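Local coordinates for protein twin-arginine translocation pathway signal (Rhodoferax ferrireducens, PDB 5IM2) that probably serves as the extracytoplasmic solute-binding protein of a TRAP transporter and holds benzoate in its ligand pocket, at residues T48-F53 and Q84-P89; S142-E147 and A359-H364. All coordinates share one frame; numbering follows the deposited sequence.

Contact 1: residues T48-F53 and Q84-P89; sequences TVTLKF and QFEAYP
Val49 and Gln84 begin a run of five backbone hydrogen bonds that zip strands 49-53 and 84-88 together in parallel. Gln84 N gives an almost straight bond to Val49 O (2.8 Å, 179° at the hydrogen), and Leu51 N returns one to Gln84 O. The ladder continues through Glu86 N to Leu51 O and Phe53 N to Glu86 O, and ends with Tyr88 N on Phe53 O at 2.7 Å, the most bent of the five at 139°. On one face of the sheet Leu51 and Phe85 lie side by side: Leu51 CB comes within 3.8 Å of Phe85 CD2, and Leu51 CD1 reaches Phe85 CE2 at 3.9 Å. The opposite face carries Thr50, Lys52 and Glu86. Here Thr50 chi1 of -50° sets OG1 beside the backbone N and turns CG2 anti to it, where CG2 meets Glu86 CG at 3.6 Å, whereas Lys52 NZ and Glu86 OE1 stay 5.3 Å apart, too far for a salt bridge. Farther out, Phe85 packs on Met72 and Ser76 of helix 62-78, and the Phe53 ring meets His68 edge-to-face. Gln84 NE2 turns back to Gly81 O. Strand 49-55, helix 62-78 and strand 83-88 thus form a beta-alpha-beta unit at the margin of a mixed sheet.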
ATOM      1  N   THR A  48      21.686  13.015 -21.489  1.00 49.92           N
ATOM      2  CA  THR A  48      20.400  12.316 -21.494  1.00 50.13           C
ATOM      3  C   THR A  48      20.507  10.930 -20.856  1.00 50.83           C
ATOM      4  O   THR A  48      21.519  10.243 -20.951  1.00 43.08           O
ATOM      5  CB  THR A  48      19.843  12.176 -22.925  1.00 58.12           C
ATOM      6  OG1 THR A  48      19.688  13.479 -23.494  1.00 76.66           O
ATOM      7  CG2 THR A  48      18.492  11.488 -22.945  1.00 45.01           C
ATOM      8  N   VAL A  49      19.447  10.516 -20.182  1.00 46.43           N
ATOM      9  CA  VAL A  49      19.455   9.229 -19.512  1.00 40.04           C
ATOM     10  C   VAL A  49      18.050   8.660 -19.608  1.00 37.29           C
ATOM     11  O   VAL A  49      17.059   9.375 -19.443  1.00 36.83           O
ATOM     12  CB  VAL A  49      19.957   9.359 -18.055  1.00 34.79           C
ATOM     13  CG1 VAL A  49      19.021  10.218 -17.213  1.00 39.89           C
ATOM     14  CG2 VAL A  49      20.089   8.006 -17.428  1.00 38.24           C
ATOM     15  N   THR A  50      17.963   7.375 -19.914  1.00 30.01           N
ATOM     16  CA  THR A  50      16.683   6.691 -19.989  1.00 25.88           C
ATOM     17  C   THR A  50      16.622   5.693 -18.843  1.00 23.36           C
ATOM     18  O   THR A  50      17.471   4.805 -18.742  1.00 34.86           O
ATOM     19  CB  THR A  50      16.511   6.014 -21.348  1.00 33.28           C
ATOM     20  OG1 THR A  50      16.795   6.967 -22.375  1.00 41.61           O
ATOM     21  CG2 THR A  50      15.088   5.496 -21.542  1.00 30.11           C
ATOM     22  N   LEU A  51      15.632   5.855 -17.980  1.00 24.18           N
ATOM     23  CA  LEU A  51      15.451   5.001 -16.818  1.00 21.20           C
ATOM     24  C   LEU A  51      14.299   4.042 -17.066  1.00 24.59           C
ATOM     25  O   LEU A  51      13.239   4.446 -17.553  1.00 30.84           O
ATOM     26  CB  LEU A  51      15.166   5.845 -15.571  1.00 24.25           C
ATOM     27  CG  LEU A  51      16.231   6.873 -15.209  1.00 24.65           C
ATOM     28  CD1 LEU A  51      15.739   7.744 -14.074  1.00 22.95           C
ATOM     29  CD2 LEU A  51      17.559   6.233 -14.851  1.00 22.61           C
ATOM     30  N   LYS A  52      14.497   2.774 -16.699  1.00 20.65           N
ATOM     31  CA  LYS A  52      13.450   1.769 -16.794  1.00 23.33           C
ATOM     32  C   LYS A  52      12.638   1.730 -15.506  1.00 26.93           C
ATOM     33  O   LYS A  52      13.196   1.549 -14.417  1.00 24.35           O
ATOM     34  CB  LYS A  52      14.045   0.396 -17.072  1.00 24.64           C
ATOM     35  CG  LYS A  52      14.741   0.324 -18.401  1.00 30.97           C
ATOM     36  CD  LYS A  52      15.241  -1.108 -18.652  1.00 39.68           C
ATOM     37  CE  LYS A  52      16.187  -1.176 -19.832  1.00 55.49           C
ATOM     38  NZ  LYS A  52      17.480  -1.782 -19.413  1.00 62.45           N
ATOM     39  N   PHE A  53      11.322   1.874 -15.648  1.00 22.17           N
ATOM     40  CA  PHE A  53      10.356   1.863 -14.543  1.00 22.51           C
ATOM     41  C   PHE A  53       9.457   0.632 -14.691  1.00 24.24           C
ATOM     42  O   PHE A  53       8.936   0.381 -15.779  1.00 21.33           O
ATOM     43  CB  PHE A  53       9.535   3.152 -14.587  1.00 21.06           C
ATOM     44  CG  PHE A  53       8.535   3.316 -13.469  1.00 21.64           C
ATOM     45  CD1 PHE A  53       7.322   2.642 -13.480  1.00 19.18           C
ATOM     46  CD2 PHE A  53       8.771   4.228 -12.456  1.00 31.15           C
ATOM     47  CE1 PHE A  53       6.395   2.825 -12.480  1.00 22.29           C
ATOM     48  CE2 PHE A  53       7.842   4.408 -11.441  1.00 36.17           C
ATOM     49  CZ  PHE A  53       6.650   3.684 -11.453  1.00 25.19           C
ATOM     50  N   GLN A  84      14.492  10.612 -19.405  1.00 25.16           N
ATOM     51  CA  GLN A  84      13.405   9.943 -20.094  1.00 24.38           C
ATOM     52  C   GLN A  84      13.188   8.577 -19.456  1.00 25.42           C
ATOM     53  O   GLN A  84      14.097   8.012 -18.850  1.00 31.48           O
ATOM     54  CB  GLN A  84      13.695   9.770 -21.584  1.00 36.26           C
ATOM     55  CG  GLN A  84      13.810  11.094 -22.351  1.00 51.81           C
ATOM     56  CD  GLN A  84      12.535  11.913 -22.282  1.00 78.36           C
ATOM     57  OE1 GLN A  84      11.431  11.367 -22.274  1.00 84.19           O
ATOM     58  NE2 GLN A  84      12.683  13.231 -22.220  1.00 92.68           N
ATOM     59  N   PHE A  85      11.983   8.047 -19.596  1.00 25.70           N
ATOM     60  CA  PHE A  85      11.649   6.759 -19.006  1.00 26.33           C
ATOM     61  C   PHE A  85      11.168   5.778 -20.059  1.00 33.69           C
ATOM     62  O   PHE A  85      10.408   6.144 -20.964  1.00 28.40           O
ATOM     63  CB  PHE A  85      10.580   6.911 -17.977  1.00 25.22           C
ATOM     64  CG  PHE A  85      10.998   7.731 -16.790  1.00 24.04           C
ATOM     65  CD1 PHE A  85      10.842   9.116 -16.794  1.00 27.98           C
ATOM     66  CD2 PHE A  85      11.535   7.119 -15.671  1.00 21.28           C
ATOM     67  CE1 PHE A  85      11.208   9.866 -15.718  1.00 25.64           C
ATOM     68  CE2 PHE A  85      11.921   7.873 -14.574  1.00 22.91           C
ATOM     69  CZ  PHE A  85      11.753   9.250 -14.598  1.00 25.31           C
ATOM     70  N   GLU A  86      11.616   4.529 -19.927  1.00 29.77           N
ATOM     71  CA  GLU A  86      10.966   3.385 -20.561  1.00 25.98           C
ATOM     72  C   GLU A  86      10.189   2.713 -19.446  1.00 30.83           C
ATOM     73  O   GLU A  86      10.783   2.119 -18.538  1.00 29.03           O
ATOM     74  CB  GLU A  86      11.961   2.425 -21.208  1.00 30.68           C
ATOM     75  CG  GLU A  86      12.611   3.004 -22.431  1.00 38.82           C
ATOM     76  CD  GLU A  86      13.625   2.073 -23.023  1.00 47.72           C
ATOM     77  OE1 GLU A  86      14.351   1.423 -22.237  1.00 46.07           O
ATOM     78  OE2 GLU A  86      13.684   1.989 -24.268  1.00 61.47           O
ATOM     79  N   ALA A  87       8.875   2.893 -19.468  1.00 23.08           N
ATOM     80  CA  ALA A  87       8.017   2.511 -18.364  1.00 23.73           C
ATOM     81  C   ALA A  87       7.251   1.244 -18.722  1.00 21.66           C
ATOM     82  O   ALA A  87       6.737   1.118 -19.828  1.00 23.79           O
ATOM     83  CB  ALA A  87       7.041   3.630 -18.028  1.00 26.83           C
ATOM     84  N   TYR A  88       7.102   0.358 -17.748  1.00 19.47           N
ATOM     85  CA  TYR A  88       6.482  -0.949 -17.975  1.00 22.66           C
ATOM     86  C   TYR A  88       5.465  -1.254 -16.883  1.00 21.35           C
ATOM     87  O   TYR A  88       5.860  -1.516 -15.725  1.00 18.89           O
ATOM     88  CB  TYR A  88       7.552  -2.020 -18.038  1.00 21.57           C
ATOM     89  CG  TYR A  88       8.508  -1.775 -19.175  1.00 22.25           C
ATOM     90  CD1 TYR A  88       8.146  -2.068 -20.478  1.00 22.70           C
ATOM     91  CD2 TYR A  88       9.753  -1.224 -18.951  1.00 21.77           C
ATOM     92  CE1 TYR A  88       9.016  -1.848 -21.530  1.00 23.96           C
ATOM     93  CE2 TYR A  88      10.635  -1.009 -20.000  1.00 22.93           C
ATOM     94  CZ  TYR A  88      10.248  -1.310 -21.289  1.00 23.99           C
ATOM     95  OH  TYR A  88      11.092  -1.097 -22.371  1.00 26.29           O
ATOM     96  N   PRO A  89       4.170  -1.166 -17.166  1.00 22.39           N
ATOM     97  CA  PRO A  89       3.155  -1.580 -16.200  1.00 22.08           C
ATOM     98  C   PRO A  89       2.914  -3.092 -16.275  1.00 21.93           C
ATOM     99  O   PRO A  89       3.503  -3.787 -17.083  1.00 20.00           O
ATOM    100  CB  PRO A  89       1.930  -0.800 -16.647  1.00 20.35           C
ATOM    101  CG  PRO A  89       2.081  -0.759 -18.165  1.00 23.84           C
ATOM    102  CD  PRO A  89       3.568  -0.719 -18.444  1.00 24.00           C
TER

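Contact 2: residues S142-E147 and A359-H364; sequences SRACWE and ALIAKH
His364 reaches from helix 350-367 to two side chains one turn apart on helix 138-152, using both ring nitrogens. NE2 donates to Glu147 OE1 at 2.8 Å, with the oxygen near the ring plane and the carboxylate turned almost perpendicular to the ring (84°). On the other nitrogen, Arg143 NE donates to His364 ND1 at 3.1 Å, approaching tilted from the ring plane. Arg143 also lays its CB over one face of the imidazole, 3.8 Å from the centroid, in a CH-pi contact; the bend at chi3 (63°) brings NE back to the ring. Hydrogen bonds at both NE2 and ND1 fix the rotation of the imidazole. Glu147 holds a second partner, Lys363, whose NZ crosses to OE2 at 3.1 Å on its syn lone pair. Leu360 CD2 packs against the carboxylate carbon, 3.5 Å from Glu147 CD. Ala144 CB packs against the backbone between Leu360 and Ile361, and the axes of 142-147 and 359-364 come within 8.2 Å of each other. With an alanine here instead of His364, Arg143 NE and Glu147 OE1 would probably lose their common partner, and Arg143 CB the ring face it lies on. Leu289 of helix 289-301 touches both Arg143 and His364, while Cys145 and Trp146 turn to strand 161-167.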
ATOM      1  N   SER A 142       1.354   8.650   5.034  1.00 11.69           N
ATOM      2  CA  SER A 142       2.499   8.526   4.139  1.00 13.99           C
ATOM      3  C   SER A 142       3.667   9.394   4.586  1.00 15.61           C
ATOM      4  O   SER A 142       4.825   8.981   4.492  1.00 13.18           O
ATOM      5  CB  SER A 142       2.103   8.926   2.714  1.00 13.01           C
ATOM      6  OG  SER A 142       1.166   7.999   2.168  1.00 14.09           O
ATOM      7  N   ARG A 143       3.395  10.639   4.982  1.00 13.69           N
ATOM      8  CA  ARG A 143       4.477  11.490   5.464  1.00 13.56           C
ATOM      9  C   ARG A 143       5.131  10.866   6.686  1.00 14.79           C
ATOM     10  O   ARG A 143       6.356  10.865   6.820  1.00 15.02           O
ATOM     11  CB  ARG A 143       3.944  12.875   5.802  1.00 17.30           C
ATOM     12  CG  ARG A 143       3.519  13.657   4.612  1.00 15.37           C
ATOM     13  CD  ARG A 143       2.723  14.919   5.009  1.00 16.09           C
ATOM     14  NE  ARG A 143       3.506  15.858   5.802  1.00 18.58           N
ATOM     15  CZ  ARG A 143       4.160  16.902   5.313  1.00 23.82           C
ATOM     16  NH1 ARG A 143       4.141  17.162   4.016  1.00 17.85           N
ATOM     17  NH2 ARG A 143       4.858  17.686   6.139  1.00 23.36           N
ATOM     18  N   ALA A 144       4.313  10.348   7.594  1.00 14.41           N
ATOM     19  CA  ALA A 144       4.819   9.663   8.785  1.00 14.44           C
ATOM     20  C   ALA A 144       5.682   8.467   8.430  1.00 15.29           C
ATOM     21  O   ALA A 144       6.702   8.219   9.076  1.00 15.09           O
ATOM     22  CB  ALA A 144       3.642   9.231   9.669  1.00 12.65           C
ATOM     23  N   CYS A 145       5.280   7.704   7.412  1.00 13.04           N
ATOM     24  CA  CYS A 145       6.059   6.550   6.972  1.00 15.47           C
ATOM     25  C   CYS A 145       7.437   6.977   6.490  1.00 17.11           C
ATOM     26  O   CYS A 145       8.451   6.364   6.850  1.00 15.72           O
ATOM     27  CB  CYS A 145       5.298   5.810   5.867  1.00 19.83           C
ATOM     28  SG  CYS A 145       5.986   4.202   5.438  1.00 20.63           S
ATOM     29  N   TRP A 146       7.499   8.035   5.679  1.00 16.21           N
ATOM     30  CA  TRP A 146       8.794   8.530   5.214  1.00 15.15           C
ATOM     31  C   TRP A 146       9.720   8.850   6.391  1.00 17.23           C
ATOM     32  O   TRP A 146      10.862   8.354   6.468  1.00 17.33           O
ATOM     33  CB  TRP A 146       8.629   9.771   4.328  1.00 18.63           C
ATOM     34  CG  TRP A 146       9.989  10.311   4.001  1.00 17.83           C
ATOM     35  CD1 TRP A 146      10.679  11.311   4.664  1.00 17.11           C
ATOM     36  CD2 TRP A 146      10.867   9.845   2.974  1.00 17.11           C
ATOM     37  NE1 TRP A 146      11.911  11.497   4.089  1.00 19.45           N
ATOM     38  CE2 TRP A 146      12.060  10.603   3.059  1.00 18.56           C
ATOM     39  CE3 TRP A 146      10.758   8.881   1.972  1.00 19.51           C
ATOM     40  CZ2 TRP A 146      13.120  10.402   2.206  1.00 22.99           C
ATOM     41  CZ3 TRP A 146      11.825   8.691   1.117  1.00 18.25           C
ATOM     42  CH2 TRP A 146      12.978   9.452   1.230  1.00 19.98           C
ATOM     43  N   GLU A 147       9.230   9.668   7.324  1.00 15.55           N
ATOM     44  CA  GLU A 147      10.050  10.112   8.447  1.00 14.88           C
ATOM     45  C   GLU A 147      10.440   8.951   9.353  1.00 17.63           C
ATOM     46  O   GLU A 147      11.592   8.861   9.797  1.00 20.91           O
ATOM     47  CB  GLU A 147       9.326  11.193   9.246  1.00 14.56           C
ATOM     48  CG  GLU A 147      10.173  11.695  10.401  1.00 23.59           C
ATOM     49  CD  GLU A 147       9.631  12.938  11.109  1.00 34.18           C
ATOM     50  OE1 GLU A 147       8.644  13.551  10.659  1.00 27.86           O
ATOM     51  OE2 GLU A 147      10.221  13.302  12.141  1.00 27.67           O
ATOM     52  N   ALA A 359       3.124   8.621  17.131  1.00 16.15           N
ATOM     53  CA  ALA A 359       3.438  10.040  17.284  1.00 15.13           C
ATOM     54  C   ALA A 359       3.614  10.719  15.932  1.00 17.10           C
ATOM     55  O   ALA A 359       3.210  11.882  15.757  1.00 17.33           O
ATOM     56  CB  ALA A 359       4.705  10.216  18.119  1.00 16.75           C
ATOM     57  N   LEU A 360       4.278  10.043  14.987  1.00 15.92           N
ATOM     58  CA  LEU A 360       4.548  10.655  13.681  1.00 17.90           C
ATOM     59  C   LEU A 360       3.266  10.809  12.885  1.00 18.66           C
ATOM     60  O   LEU A 360       3.069  11.825  12.196  1.00 17.30           O
ATOM     61  CB  LEU A 360       5.605   9.826  12.906  1.00 18.00           C
ATOM     62  CG  LEU A 360       7.047   9.922  13.422  1.00 15.31           C
ATOM     63  CD1 LEU A 360       8.032   9.071  12.639  1.00 17.17           C
ATOM     64  CD2 LEU A 360       7.531  11.385  13.425  1.00 16.68           C
ATOM     65  N   ILE A 361       2.365   9.833  12.986  1.00 17.11           N
ATOM     66  CA  ILE A 361       1.051   9.966  12.355  1.00 14.66           C
ATOM     67  C   ILE A 361       0.317  11.164  12.948  1.00 18.84           C
ATOM     68  O   ILE A 361      -0.273  11.982  12.232  1.00 15.65           O
ATOM     69  CB  ILE A 361       0.252   8.661  12.539  1.00 17.15           C
ATOM     70  CG1 ILE A 361       0.913   7.577  11.693  1.00 14.64           C
ATOM     71  CG2 ILE A 361      -1.205   8.857  12.172  1.00 20.90           C
ATOM     72  CD1 ILE A 361       0.378   6.155  11.938  1.00 14.68           C
ATOM     73  N   ALA A 362       0.363  11.296  14.279  1.00 19.42           N
ATOM     74  CA  ALA A 362      -0.281  12.430  14.939  1.00 22.23           C
ATOM     75  C   ALA A 362       0.288  13.760  14.471  1.00 19.82           C
ATOM     76  O   ALA A 362      -0.462  14.715  14.224  1.00 24.63           O
ATOM     77  CB  ALA A 362      -0.102  12.300  16.447  1.00 25.23           C
ATOM     78  N   LYS A 363       1.614  13.849  14.380  1.00 20.79           N
ATOM     79  CA  LYS A 363       2.263  15.092  13.977  1.00 21.78           C
ATOM     80  C   LYS A 363       1.919  15.477  12.550  1.00 24.19           C
ATOM     81  O   LYS A 363       1.640  16.642  12.255  1.00 22.48           O
ATOM     82  CB  LYS A 363       3.767  14.954  14.101  1.00 23.27           C
ATOM     83  CG  LYS A 363       4.482  16.223  13.723  1.00 34.56           C
ATOM     84  CD  LYS A 363       5.921  16.150  14.080  1.00 36.68           C
ATOM     85  CE  LYS A 363       6.657  15.280  13.116  1.00 22.85           C
ATOM     86  NZ  LYS A 363       8.120  15.284  13.361  1.00 46.54           N
ATOM     87  N   HIS A 364       2.018  14.536  11.630  1.00 19.50           N
ATOM     88  CA  HIS A 364       1.781  14.915  10.249  1.00 20.13           C
ATOM     89  C   HIS A 364       0.313  15.091   9.942  1.00 17.36           C
ATOM     90  O   HIS A 364      -0.018  15.678   8.912  1.00 19.59           O
ATOM     91  CB  HIS A 364       2.409  13.888   9.313  1.00 21.30           C
ATOM     92  CG  HIS A 364       3.894  13.995   9.255  1.00 15.45           C
ATOM     93  ND1 HIS A 364       4.549  14.973   8.533  1.00 16.38           N
ATOM     94  CD2 HIS A 364       4.860  13.273   9.871  1.00 18.92           C
ATOM     95  CE1 HIS A 364       5.853  14.840   8.699  1.00 17.05           C
ATOM     96  NE2 HIS A 364       6.067  13.811   9.501  1.00 17.36           N
TER

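From the N terminus, the chain runs through strand 49-55, passes along helix 62-78 and returns in strand 83-88, so contact 1 closes a short loop of 30 intervening residues. Contact 2 opens only later, at helix 138-152, and closes after 211 residues, when helix 350-367 near the C-terminal end of the modelled chain comes back against it. The two loops are therefore in series, neither nested nor crossed. The centres of contact 1 and contact 2 lie about 30 Å apart. Their nearest atoms are about 14 Å apart, without touching. Contact 1 builds an outer part of the five-stranded sheet; contact 2 ties the late helix to one that packs on strand 161-167, at that sheet's other margin.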